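Local coordinates for protein computational Design of Enzyme (Synthetic construct, PDB 3TP4) that is a computationally designed enzyme, built to carry an activated serine in a catalytic triad, on what is probably a glycoside hydrolase family 26 TIM-barrel scaffold, at residues A371-H376 with T453-L458; R394-G399 with G425-T430. All coordinates share one frame; numbering follows the deposited sequence.

Contact 1 (A371-H376 with T453-L458); sequences AQPVVH and TAAGTL
At one end of the immunoglobulin-like C-terminal domain, P373, just before the strand that enters the domain, and V375 in it meet A455 and L458, which lie at and just beyond the turn between the domain's last two long strands. No hydrogen bond crosses between A371-H376 and T453-L458; the contact is apolar, side chain on side chain, and buries 193 Å² in all. P373 presents one edge of its ring: P373 CG comes to 3.6 Å from A455 CB, while the neighbouring P373 CB lies 3.9 Å from L458 CD1. Two positions along, CG1 of V375 rests 3.7 Å from CB of L458, and the two side chains run antiparallel alongside one another, so the valine touches the root of the leucine rather than its branched end. With CG beside the backbone N and anti to the carbonyl carbon (chi1 -46°), the leucine carries CD1 along toward the proline.

The opposing piece is a tight β-hairpin whose type I turn runs from T453 to G456. The side chain of T453 braces it: OG1 accepts the N-H of A455 at 2.9 Å, an ST turn, and donates to O of G456 at 2.8 Å. That carbonyl oxygen also takes the backbone N-H of T453, and its two donors arrive from opposite faces of the carbonyl plane. The turn thus sets the methyl of A455 against the proline.

V375 and L458 both pack on strand 391-398, where they share V397. Next along strand 374-379, H376 hydrogen-bonds E195 and E202 of helix 190-207, tying this edge to the barrel domain.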
loop_
_atom_site.group_PDB
_atom_site.type_symbol
_atom_site.label_atom_id
_atom_site.label_comp_id
_atom_site.label_asym_id
_atom_site.label_seq_id
_atom_site.Cartn_x
_atom_site.Cartn_y
_atom_site.Cartn_z
ATOM N N ALA A 371 -10.687 2.418 17.511
ATOM C CA ALA A 371 -9.606 1.520 17.096
ATOM C C ALA A 371 -9.769 0.137 17.721
ATOM O O ALA A 371 -10.189 0.021 18.870
ATOM C CB ALA A 371 -8.256 2.112 17.478
ATOM N N GLN A 372 -9.456 -0.915 16.977
ATOM C CA GLN A 372 -9.576 -2.252 17.550
ATOM C C GLN A 372 -8.330 -2.599 18.364
ATOM O O GLN A 372 -7.205 -2.412 17.901
ATOM C CB GLN A 372 -9.894 -3.320 16.487
ATOM C CG GLN A 372 -8.850 -3.498 15.385
ATOM C CD GLN A 372 -9.361 -4.348 14.206
ATOM O OE1 GLN A 372 -9.683 -3.817 13.130
ATOM N NE2 GLN A 372 -9.430 -5.670 14.406
ATOM N N PRO A 373 -8.527 -3.067 19.603
ATOM C CA PRO A 373 -7.365 -3.512 20.385
ATOM C C PRO A 373 -6.620 -4.619 19.625
ATOM O O PRO A 373 -7.250 -5.487 19.024
ATOM C CB PRO A 373 -7.998 -4.059 21.664
ATOM C CG PRO A 373 -9.289 -3.290 21.795
ATOM C CD PRO A 373 -9.780 -3.124 20.378
ATOM N N VAL A 374 -5.293 -4.572 19.629
ATOM C CA VAL A 374 -4.500 -5.566 18.913
ATOM C C VAL A 374 -3.235 -5.927 19.700
ATOM O O VAL A 374 -2.656 -5.080 20.376
ATOM C CB VAL A 374 -4.132 -5.052 17.492
ATOM C CG1 VAL A 374 -3.246 -3.811 17.576
ATOM C CG2 VAL A 374 -3.467 -6.145 16.676
ATOM N N VAL A 375 -2.829 -7.191 19.645
ATOM C CA VAL A 375 -1.543 -7.579 20.198
ATOM C C VAL A 375 -0.758 -8.351 19.141
ATOM O O VAL A 375 -1.296 -9.225 18.454
ATOM C CB VAL A 375 -1.654 -8.354 21.548
ATOM C CG1 VAL A 375 -2.468 -9.653 21.399
ATOM C CG2 VAL A 375 -0.266 -8.655 22.124
ATOM N N HIS A 376 0.507 -7.995 18.974
ATOM C CA HIS A 376 1.377 -8.787 18.116
ATOM C C HIS A 376 2.814 -8.766 18.630
ATOM O O HIS A 376 3.242 -7.829 19.312
ATOM C CB HIS A 376 1.295 -8.344 16.640
ATOM C CG HIS A 376 1.675 -6.919 16.410
ATOM N ND1 HIS A 376 2.886 -6.551 15.863
ATOM C CD2 HIS A 376 0.990 -5.767 16.623
ATOM C CE1 HIS A 376 2.937 -5.232 15.764
ATOM N NE2 HIS A 376 1.798 -4.734 16.215
ATOM N N THR A 453 -5.386 -6.129 29.786
ATOM C CA THR A 453 -5.751 -4.791 29.326
ATOM C C THR A 453 -7.174 -4.354 29.674
ATOM O O THR A 453 -8.004 -5.157 30.123
ATOM C CB THR A 453 -5.590 -4.668 27.794
ATOM O OG1 THR A 453 -6.789 -5.114 27.138
ATOM C CG2 THR A 453 -4.409 -5.495 27.310
ATOM N N ALA A 454 -7.444 -3.073 29.427
ATOM C CA ALA A 454 -8.759 -2.485 29.641
ATOM C C ALA A 454 -9.806 -3.064 28.680
ATOM O O ALA A 454 -11.013 -2.914 28.901
ATOM C CB ALA A 454 -8.687 -0.964 29.511
ATOM N N ALA A 455 -9.340 -3.731 27.633
ATOM C CA ALA A 455 -10.229 -4.379 26.673
ATOM C C ALA A 455 -10.320 -5.883 26.937
ATOM O O ALA A 455 -10.872 -6.640 26.128
ATOM C CB ALA A 455 -9.752 -4.120 25.246
ATOM N N GLY A 456 -9.776 -6.315 28.067
ATOM C CA GLY A 456 -9.763 -7.728 28.415
ATOM C C GLY A 456 -8.371 -8.316 28.275
ATOM O O GLY A 456 -7.384 -7.591 28.285
ATOM N N THR A 457 -8.288 -9.635 28.161
ATOM C CA THR A 457 -7.004 -10.299 28.029
ATOM C C THR A 457 -6.817 -10.650 26.564
ATOM O O THR A 457 -7.645 -11.354 25.988
ATOM C CB THR A 457 -6.940 -11.586 28.896
ATOM O OG1 THR A 457 -6.974 -11.241 30.286
ATOM C CG2 THR A 457 -5.676 -12.356 28.616
ATOM N N LEU A 458 -5.750 -10.130 25.956
ATOM C CA LEU A 458 -5.480 -10.367 24.550
ATOM C C LEU A 458 -4.265 -11.264 24.432
ATOM O O LEU A 458 -3.304 -11.108 25.186
ATOM C CB LEU A 458 -5.185 -9.039 23.842
ATOM C CG LEU A 458 -6.124 -7.862 24.135
ATOM C CD1 LEU A 458 -5.578 -6.583 23.474
ATOM C CD2 LEU A 458 -7.554 -8.175 23.659
#

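Contact 2 (R394-G399 with G425-T430); sequences RVRVGG and GALWWT
R394 lies across one face of the W428 indole, with its methylene CD 3.9 Å from the centroid of the six-membered ring and 16° off the normal, a CH-pi contact. The chain runs extended from CG to NE, and the guanidinium, turned 76° from the ring plane, is too distant for more than a weak cation-pi attraction; its NH1 hydrogen-bonds OG of S379. CD2 of L427 lies over the opposite face, toward the rim, so both faces of the indole are touched, while O of V395 sits in plane at its edge.

These side chains ride on an antiparallel pairing of strands 391-398 and 429-433 in the immunoglobulin-like domain. V395 and W429 form a hydrogen-bonded pair, N of V395 to O of W429 at 2.8 Å and N of W429 to O of V395 at 2.9 Å; R394 and T430 are the adjoining non-hydrogen-bonded pair.

Farther on, R396 bends at chi2 (52°), bringing NH1 to O of L427 at 3.1 Å, on a lone pair in the carbonyl plane, while CD1 of L427 sits over one guanidinium face, toward its rim. NH2 forms a salt bridge with D206 of the barrel-side helix 190-207. Cut back to alanine, this position would probably deprive D206 of this salt bridge and the L427 oxygen of its guanidinium donor. Water 1 joins N of V397 to the same L427 oxygen; water 2 links O of V397 to NE1 of W429.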
loop_
_atom_site.group_PDB
_atom_site.type_symbol
_atom_site.label_atom_id
_atom_site.label_comp_id
_atom_site.label_asym_id
_atom_site.label_seq_id
_atom_site.Cartn_x
_atom_site.Cartn_y
_atom_site.Cartn_z
ATOM N N ARG A 394 9.847 -8.380 21.786
ATOM C CA ARG A 394 9.119 -7.115 21.747
ATOM C C ARG A 394 7.669 -7.405 21.427
ATOM O O ARG A 394 7.369 -8.037 20.420
ATOM C CB ARG A 394 9.686 -6.193 20.661
ATOM C CG ARG A 394 11.114 -5.717 20.923
ATOM C CD ARG A 394 11.674 -4.951 19.705
ATOM N NE ARG A 394 13.038 -4.487 19.952
ATOM C CZ ARG A 394 14.128 -5.224 19.745
ATOM N NH1 ARG A 394 14.024 -6.460 19.269
ATOM N NH2 ARG A 394 15.325 -4.722 20.014
ATOM N N VAL A 395 6.774 -6.936 22.284
ATOM C CA VAL A 395 5.351 -7.054 22.034
ATOM C C VAL A 395 4.711 -5.669 21.936
ATOM O O VAL A 395 4.938 -4.794 22.788
ATOM C CB VAL A 395 4.645 -7.846 23.155
ATOM C CG1 VAL A 395 3.136 -7.894 22.892
ATOM C CG2 VAL A 395 5.233 -9.275 23.265
ATOM N N ARG A 396 3.919 -5.484 20.890
ATOM C CA ARG A 396 3.116 -4.278 20.705
ATOM C C ARG A 396 1.662 -4.581 21.102
ATOM O O ARG A 396 1.035 -5.499 20.571
ATOM C CB ARG A 396 3.197 -3.816 19.245
ATOM C CG ARG A 396 2.286 -2.647 18.857
ATOM C CD ARG A 396 2.445 -1.464 19.777
ATOM N NE ARG A 396 1.564 -0.356 19.407
ATOM C CZ ARG A 396 1.499 0.799 20.064
ATOM N NH1 ARG A 396 2.258 1.011 21.140
ATOM N NH2 ARG A 396 0.672 1.747 19.651
ATOM N N VAL A 397 1.138 -3.821 22.053
ATOM C CA VAL A 397 -0.288 -3.880 22.343
ATOM C C VAL A 397 -0.860 -2.508 22.043
ATOM O O VAL A 397 -0.490 -1.525 22.690
ATOM C CB VAL A 397 -0.561 -4.217 23.816
ATOM C CG1 VAL A 397 -2.043 -4.518 24.013
ATOM C CG2 VAL A 397 0.294 -5.391 24.261
ATOM N N GLY A 398 -1.757 -2.437 21.068
ATOM C CA GLY A 398 -2.336 -1.165 20.671
ATOM C C GLY A 398 -3.838 -1.063 20.895
ATOM O O GLY A 398 -4.555 -2.067 20.985
ATOM N N GLY A 399 -4.320 0.167 20.978
ATOM C CA GLY A 399 -5.746 0.416 21.010
ATOM C C GLY A 399 -6.413 0.181 22.351
ATOM O O GLY A 399 -7.631 0.202 22.435
ATOM N N GLY A 425 8.434 2.604 27.351
ATOM C CA GLY A 425 8.193 4.035 27.401
ATOM C C GLY A 425 7.844 4.657 26.059
ATOM O O GLY A 425 7.575 5.865 25.978
ATOM N N ALA A 426 7.844 3.855 24.999
ATOM C CA ALA A 426 7.616 4.418 23.671
ATOM C C ALA A 426 6.686 3.616 22.763
ATOM O O ALA A 426 5.854 4.196 22.061
ATOM C CB ALA A 426 8.958 4.673 22.965
ATOM N N LEU A 427 6.837 2.295 22.748
ATOM C CA LEU A 427 6.155 1.482 21.744
ATOM C C LEU A 427 5.919 0.023 22.170
ATOM O O LEU A 427 4.834 -0.531 21.951
ATOM C CB LEU A 427 6.966 1.521 20.439
ATOM C CG LEU A 427 6.266 1.029 19.174
ATOM C CD1 LEU A 427 4.972 1.795 18.922
ATOM C CD2 LEU A 427 7.196 1.151 17.970
ATOM N N TRP A 428 6.924 -0.596 22.783
ATOM C CA TRP A 428 6.875 -2.035 23.070
ATOM C C TRP A 428 7.038 -2.404 24.545
ATOM O O TRP A 428 7.716 -1.712 25.308
ATOM C CB TRP A 428 7.975 -2.778 22.310
ATOM C CG TRP A 428 7.934 -2.685 20.804
ATOM C CD1 TRP A 428 6.947 -3.141 19.976
ATOM C CD2 TRP A 428 8.959 -2.150 19.955
ATOM N NE1 TRP A 428 7.290 -2.900 18.657
ATOM C CE2 TRP A 428 8.516 -2.290 18.623
ATOM C CE3 TRP A 428 10.195 -1.541 20.198
ATOM C CZ2 TRP A 428 9.273 -1.850 17.535
ATOM C CZ3 TRP A 428 10.948 -1.108 19.113
ATOM C CH2 TRP A 428 10.481 -1.262 17.802
ATOM N N TRP A 429 6.430 -3.532 24.904
ATOM C CA TRP A 429 6.708 -4.251 26.133
ATOM C C TRP A 429 7.794 -5.245 25.771
ATOM O O TRP A 429 7.683 -5.919 24.747
ATOM C CB TRP A 429 5.451 -5.000 26.596
ATOM C CG TRP A 429 4.378 -4.079 27.106
ATOM C CD1 TRP A 429 3.546 -3.296 26.361
ATOM C CD2 TRP A 429 4.022 -3.857 28.477
ATOM N NE1 TRP A 429 2.698 -2.588 27.188
ATOM C CE2 TRP A 429 2.968 -2.920 28.488
ATOM C CE3 TRP A 429 4.500 -4.353 29.697
ATOM C CZ2 TRP A 429 2.385 -2.469 29.666
ATOM C CZ3 TRP A 429 3.921 -3.902 30.866
ATOM C CH2 TRP A 429 2.875 -2.967 30.843
ATOM N N THR A 430 8.859 -5.315 26.568
ATOM C CA THR A 430 10.021 -6.119 26.189
ATOM C C THR A 430 10.589 -6.927 27.341
ATOM O O THR A 430 10.332 -6.631 28.500
ATOM C CB THR A 430 11.172 -5.253 25.578
ATOM O OG1 THR A 430 11.838 -4.510 26.615
ATOM C CG2 THR A 430 10.626 -4.305 24.560
HETATM O O HOH W 1 2.808 -1.827 23.287
HETATM O O HOH W 2 1.252 -0.782 25.363
#

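In the fold
Both contacts belong to the C-terminal immunoglobulin-like domain, and they adjoin where strands 374-379 and 391-398 run side by side, joined by backbone bonds of V374 to G398 and H376 to R396. Contact 2 is nested within the chain loop that contact 1 closes. Contact 1 lies at the surface, where a strand with its lead-in loop and a hairpin that is not its sheet neighbour meet through apolar side chains alone. Contact 2 is partly buried and joins adjacent strands through backbone hydrogen bonds, with tryptophans, arginines and waters added. V375 and V395 pack together between the two. Helix 190-207 of the barrel serves both, taking H376 from contact 1 and R396 and L427 from contact 2.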